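Long-range contact in disulfide bond forming protein (DsbF) (Mycobacterium tuberculosis, PDB 3IOS), which probably introduces disulfide bonds into secreted, still unfolded proteins as a thiol oxidase of the thioredoxin family: residues 44-49 / 106-111. Sequence-based numbering, arbitrary orientation.
Sequences LWFWAP and SVWANF
An aromatic cluster of F46, W108 and F111 packs the short helix 106-110 against strand 42-47, the middle strand of the thioredoxin-fold sheet, and illustrates how one ring can serve two others with its edge. With CG anti to its carbonyl carbon (chi1 -57°), F46 reaches toward the helix. Its CD2 edge meets the five-membered ring of W108 in a T-shaped pair, planes at 81°, CD2 lying 3.5 Å from W108 CD1. The adjoining edge turns to F111, where F46 CZ comes within 3.6 Å of F111 CD2 in an offset edge-to-face pair, planes at 63°. L44, two residues back on the same side of the strand, adds CD1 at 4.0 Å from F111 CZ. Beyond F46, the six-membered part of W108 brings CZ2 to 3.4 Å from W47 O, near the indole plane. A hydrogen bond from W108 NE1 to V76 O of the adjacent strand 72-77 limits the rotation of this indole. The W47 side chain leaves the other face of the strand and touches the CxxC motif of C51 and C54. Across this contact helix meets strand through dispersion and the F46 edge, set squarely on W108 and obliquely on F111, while the sheet backbone satisfies the buried indole N-H.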
ATOM      1  N   LEU A  44      -1.992   3.278  -0.287  1.00 11.42           N
ATOM      2  CA  LEU A  44      -1.256   2.165  -0.865  1.00 12.87           C
ATOM      3  C   LEU A  44       0.196   2.359  -0.461  1.00 11.90           C
ATOM      4  O   LEU A  44       0.786   3.419  -0.680  1.00 14.23           O
ATOM      5  CB  LEU A  44      -1.397   2.138  -2.391  1.00 13.03           C
ATOM      6  CG  LEU A  44      -2.811   1.767  -2.857  1.00 14.83           C
ATOM      7  CD1 LEU A  44      -3.527   3.025  -3.333  1.00 17.68           C
ATOM      8  CD2 LEU A  44      -2.750   0.736  -3.972  1.00 16.37           C
ATOM      9  N   TRP A  45       0.760   1.332   0.161  1.00 10.85           N
ATOM     10  CA  TRP A  45       2.132   1.366   0.624  1.00 11.76           C
ATOM     11  C   TRP A  45       2.963   0.415  -0.230  1.00 12.60           C
ATOM     12  O   TRP A  45       2.764  -0.801  -0.191  1.00 12.21           O
ATOM     13  CB  TRP A  45       2.152   0.963   2.100  1.00 12.90           C
ATOM     14  CG  TRP A  45       3.485   0.644   2.667  1.00 12.77           C
ATOM     15  CD1 TRP A  45       4.622   1.392   2.569  1.00 14.51           C
ATOM     16  CD2 TRP A  45       3.821  -0.494   3.467  1.00 12.84           C
ATOM     17  NE1 TRP A  45       5.643   0.791   3.258  1.00 15.37           N
ATOM     18  CE2 TRP A  45       5.179  -0.368   3.820  1.00 15.26           C
ATOM     19  CE3 TRP A  45       3.101  -1.606   3.925  1.00 14.64           C
ATOM     20  CZ2 TRP A  45       5.842  -1.319   4.611  1.00 15.11           C
ATOM     21  CZ3 TRP A  45       3.762  -2.553   4.713  1.00 16.61           C
ATOM     22  CH2 TRP A  45       5.118  -2.399   5.046  1.00 17.04           C
ATOM     23  N   PHE A  46       3.891   0.981  -0.997  1.00 11.67           N
ATOM     24  CA  PHE A  46       4.735   0.187  -1.884  1.00 12.93           C
ATOM     25  C   PHE A  46       5.996  -0.234  -1.154  1.00 12.10           C
ATOM     26  O   PHE A  46       6.761   0.607  -0.674  1.00 14.15           O
ATOM     27  CB  PHE A  46       5.074   1.002  -3.133  1.00 13.92           C
ATOM     28  CG  PHE A  46       3.859   1.487  -3.875  1.00 14.35           C
ATOM     29  CD1 PHE A  46       3.128   2.580  -3.409  1.00 13.76           C
ATOM     30  CD2 PHE A  46       3.417   0.822  -5.015  1.00 14.26           C
ATOM     31  CE1 PHE A  46       1.975   2.998  -4.071  1.00 13.36           C
ATOM     32  CE2 PHE A  46       2.265   1.235  -5.681  1.00 16.87           C
ATOM     33  CZ  PHE A  46       1.544   2.325  -5.206  1.00 15.54           C
ATOM     34  N   TRP A  47       6.203  -1.544  -1.061  1.00 11.84           N
ATOM     35  CA  TRP A  47       7.362  -2.081  -0.356  1.00 11.93           C
ATOM     36  C   TRP A  47       8.025  -3.254  -1.064  1.00 12.82           C
ATOM     37  O   TRP A  47       7.447  -3.857  -1.968  1.00 13.48           O
ATOM     38  CB  TRP A  47       6.969  -2.515   1.072  1.00 12.45           C
ATOM     39  CG  TRP A  47       5.881  -3.572   1.181  1.00 12.33           C
ATOM     40  CD1 TRP A  47       4.532  -3.364   1.248  1.00 10.18           C
ATOM     41  CD2 TRP A  47       6.072  -4.990   1.283  1.00 11.52           C
ATOM     42  NE1 TRP A  47       3.870  -4.565   1.399  1.00 12.11           N
ATOM     43  CE2 TRP A  47       4.792  -5.578   1.429  1.00 11.21           C
ATOM     44  CE3 TRP A  47       7.200  -5.820   1.284  1.00 12.66           C
ATOM     45  CZ2 TRP A  47       4.608  -6.955   1.554  1.00 14.74           C
ATOM     46  CZ3 TRP A  47       7.016  -7.196   1.410  1.00 13.94           C
ATOM     47  CH2 TRP A  47       5.731  -7.747   1.551  1.00 14.31           C
ATOM     48  N   ALA A  48       9.256  -3.543  -0.657  1.00 12.55           N
ATOM     49  CA  ALA A  48      10.034  -4.666  -1.188  1.00 15.63           C
ATOM     50  C   ALA A  48      10.509  -5.386   0.073  1.00 15.16           C
ATOM     51  O   ALA A  48      10.947  -4.747   1.025  1.00 13.43           O
ATOM     52  CB  ALA A  48      11.223  -4.162  -2.006  1.00 13.84           C
ATOM     53  N   PRO A  49      10.436  -6.724   0.092  1.00 15.93           N
ATOM     54  CA  PRO A  49      10.846  -7.521   1.254  1.00 15.70           C
ATOM     55  C   PRO A  49      12.268  -7.305   1.763  1.00 16.07           C
ATOM     56  O   PRO A  49      12.517  -7.371   2.968  1.00 16.95           O
ATOM     57  CB  PRO A  49      10.640  -8.965   0.780  1.00 18.11           C
ATOM     58  CG  PRO A  49       9.656  -8.848  -0.333  1.00 20.32           C
ATOM     59  CD  PRO A  49      10.075  -7.597  -1.035  1.00 15.80           C
ATOM     60  N   SER A 106       3.037  -4.566 -12.380  1.00 19.47           N
ATOM     61  CA  SER A 106       2.006  -3.746 -13.003  1.00 21.11           C
ATOM     62  C   SER A 106       1.386  -2.710 -12.064  1.00 20.45           C
ATOM     63  O   SER A 106       1.051  -1.604 -12.496  1.00 21.74           O
ATOM     64  CB  SER A 106       0.911  -4.631 -13.616  1.00 20.60           C
ATOM     65  OG  SER A 106       0.298  -5.476 -12.662  1.00 23.72           O
ATOM     66  N   VAL A 107       1.234  -3.046 -10.787  1.00 18.41           N
ATOM     67  CA  VAL A 107       0.643  -2.085  -9.863  1.00 16.32           C
ATOM     68  C   VAL A 107       1.609  -0.931  -9.606  1.00 16.52           C
ATOM     69  O   VAL A 107       1.205   0.229  -9.600  1.00 15.80           O
ATOM     70  CB  VAL A 107       0.232  -2.752  -8.525  1.00 15.95           C
ATOM     71  CG1 VAL A 107      -0.415  -1.717  -7.607  1.00 18.68           C
ATOM     72  CG2 VAL A 107      -0.747  -3.891  -8.795  1.00 16.65           C
ATOM     73  N   TRP A 108       2.888  -1.236  -9.393  1.00 15.02           N
ATOM     74  CA  TRP A 108       3.866  -0.178  -9.184  1.00 15.87           C
ATOM     75  C   TRP A 108       3.893   0.730 -10.410  1.00 17.59           C
ATOM     76  O   TRP A 108       3.924   1.955 -10.291  1.00 17.24           O
ATOM     77  CB  TRP A 108       5.264  -0.760  -8.979  1.00 16.42           C
ATOM     78  CG  TRP A 108       5.537  -1.239  -7.592  1.00 16.92           C
ATOM     79  CD1 TRP A 108       4.672  -1.887  -6.760  1.00 16.59           C
ATOM     80  CD2 TRP A 108       6.788  -1.177  -6.905  1.00 16.26           C
ATOM     81  NE1 TRP A 108       5.310  -2.241  -5.592  1.00 15.64           N
ATOM     82  CE2 TRP A 108       6.613  -1.820  -5.659  1.00 15.53           C
ATOM     83  CE3 TRP A 108       8.046  -0.650  -7.225  1.00 17.21           C
ATOM     84  CZ2 TRP A 108       7.650  -1.945  -4.728  1.00 15.82           C
ATOM     85  CZ3 TRP A 108       9.079  -0.775  -6.299  1.00 17.64           C
ATOM     86  CH2 TRP A 108       8.872  -1.422  -5.067  1.00 16.66           C
ATOM     87  N   ALA A 109       3.881   0.117 -11.591  1.00 19.62           N
ATOM     88  CA  ALA A 109       3.922   0.872 -12.839  1.00 22.65           C
ATOM     89  C   ALA A 109       2.729   1.811 -12.947  1.00 22.97           C
ATOM     90  O   ALA A 109       2.858   2.957 -13.381  1.00 22.78           O
ATOM     91  CB  ALA A 109       3.943  -0.087 -14.020  1.00 23.17           C
ATOM     92  N   ASN A 110       1.569   1.317 -12.536  1.00 22.38           N
ATOM     93  CA  ASN A 110       0.342   2.095 -12.586  1.00 21.73           C
ATOM     94  C   ASN A 110       0.410   3.383 -11.767  1.00 22.46           C
ATOM     95  O   ASN A 110      -0.286   4.353 -12.070  1.00 22.55           O
ATOM     96  CB  ASN A 110      -0.829   1.249 -12.097  1.00 22.07           C
ATOM     97  CG  ASN A 110      -2.137   1.999 -12.143  1.00 25.10           C
ATOM     98  OD1 ASN A 110      -2.688   2.222 -13.204  1.00 24.94           O
ATOM     99  ND2 ASN A 110      -2.626   2.414 -10.984  1.00 24.84           N
ATOM    100  N   PHE A 111       1.244   3.396 -10.735  1.00 18.75           N
ATOM    101  CA  PHE A 111       1.374   4.570  -9.882  1.00 18.80           C
ATOM    102  C   PHE A 111       2.686   5.309 -10.098  1.00 20.51           C
ATOM    103  O   PHE A 111       3.023   6.230  -9.353  1.00 20.68           O
ATOM    104  CB  PHE A 111       1.242   4.161  -8.413  1.00 17.67           C
ATOM    105  CG  PHE A 111      -0.165   3.835  -7.998  1.00 16.37           C
ATOM    106  CD1 PHE A 111      -1.033   4.846  -7.592  1.00 17.08           C
ATOM    107  CD2 PHE A 111      -0.627   2.525  -8.023  1.00 16.98           C
ATOM    108  CE1 PHE A 111      -2.344   4.556  -7.217  1.00 17.40           C
ATOM    109  CE2 PHE A 111      -1.940   2.220  -7.649  1.00 16.98           C
ATOM    110  CZ  PHE A 111      -2.797   3.241  -7.244  1.00 18.16           C
TER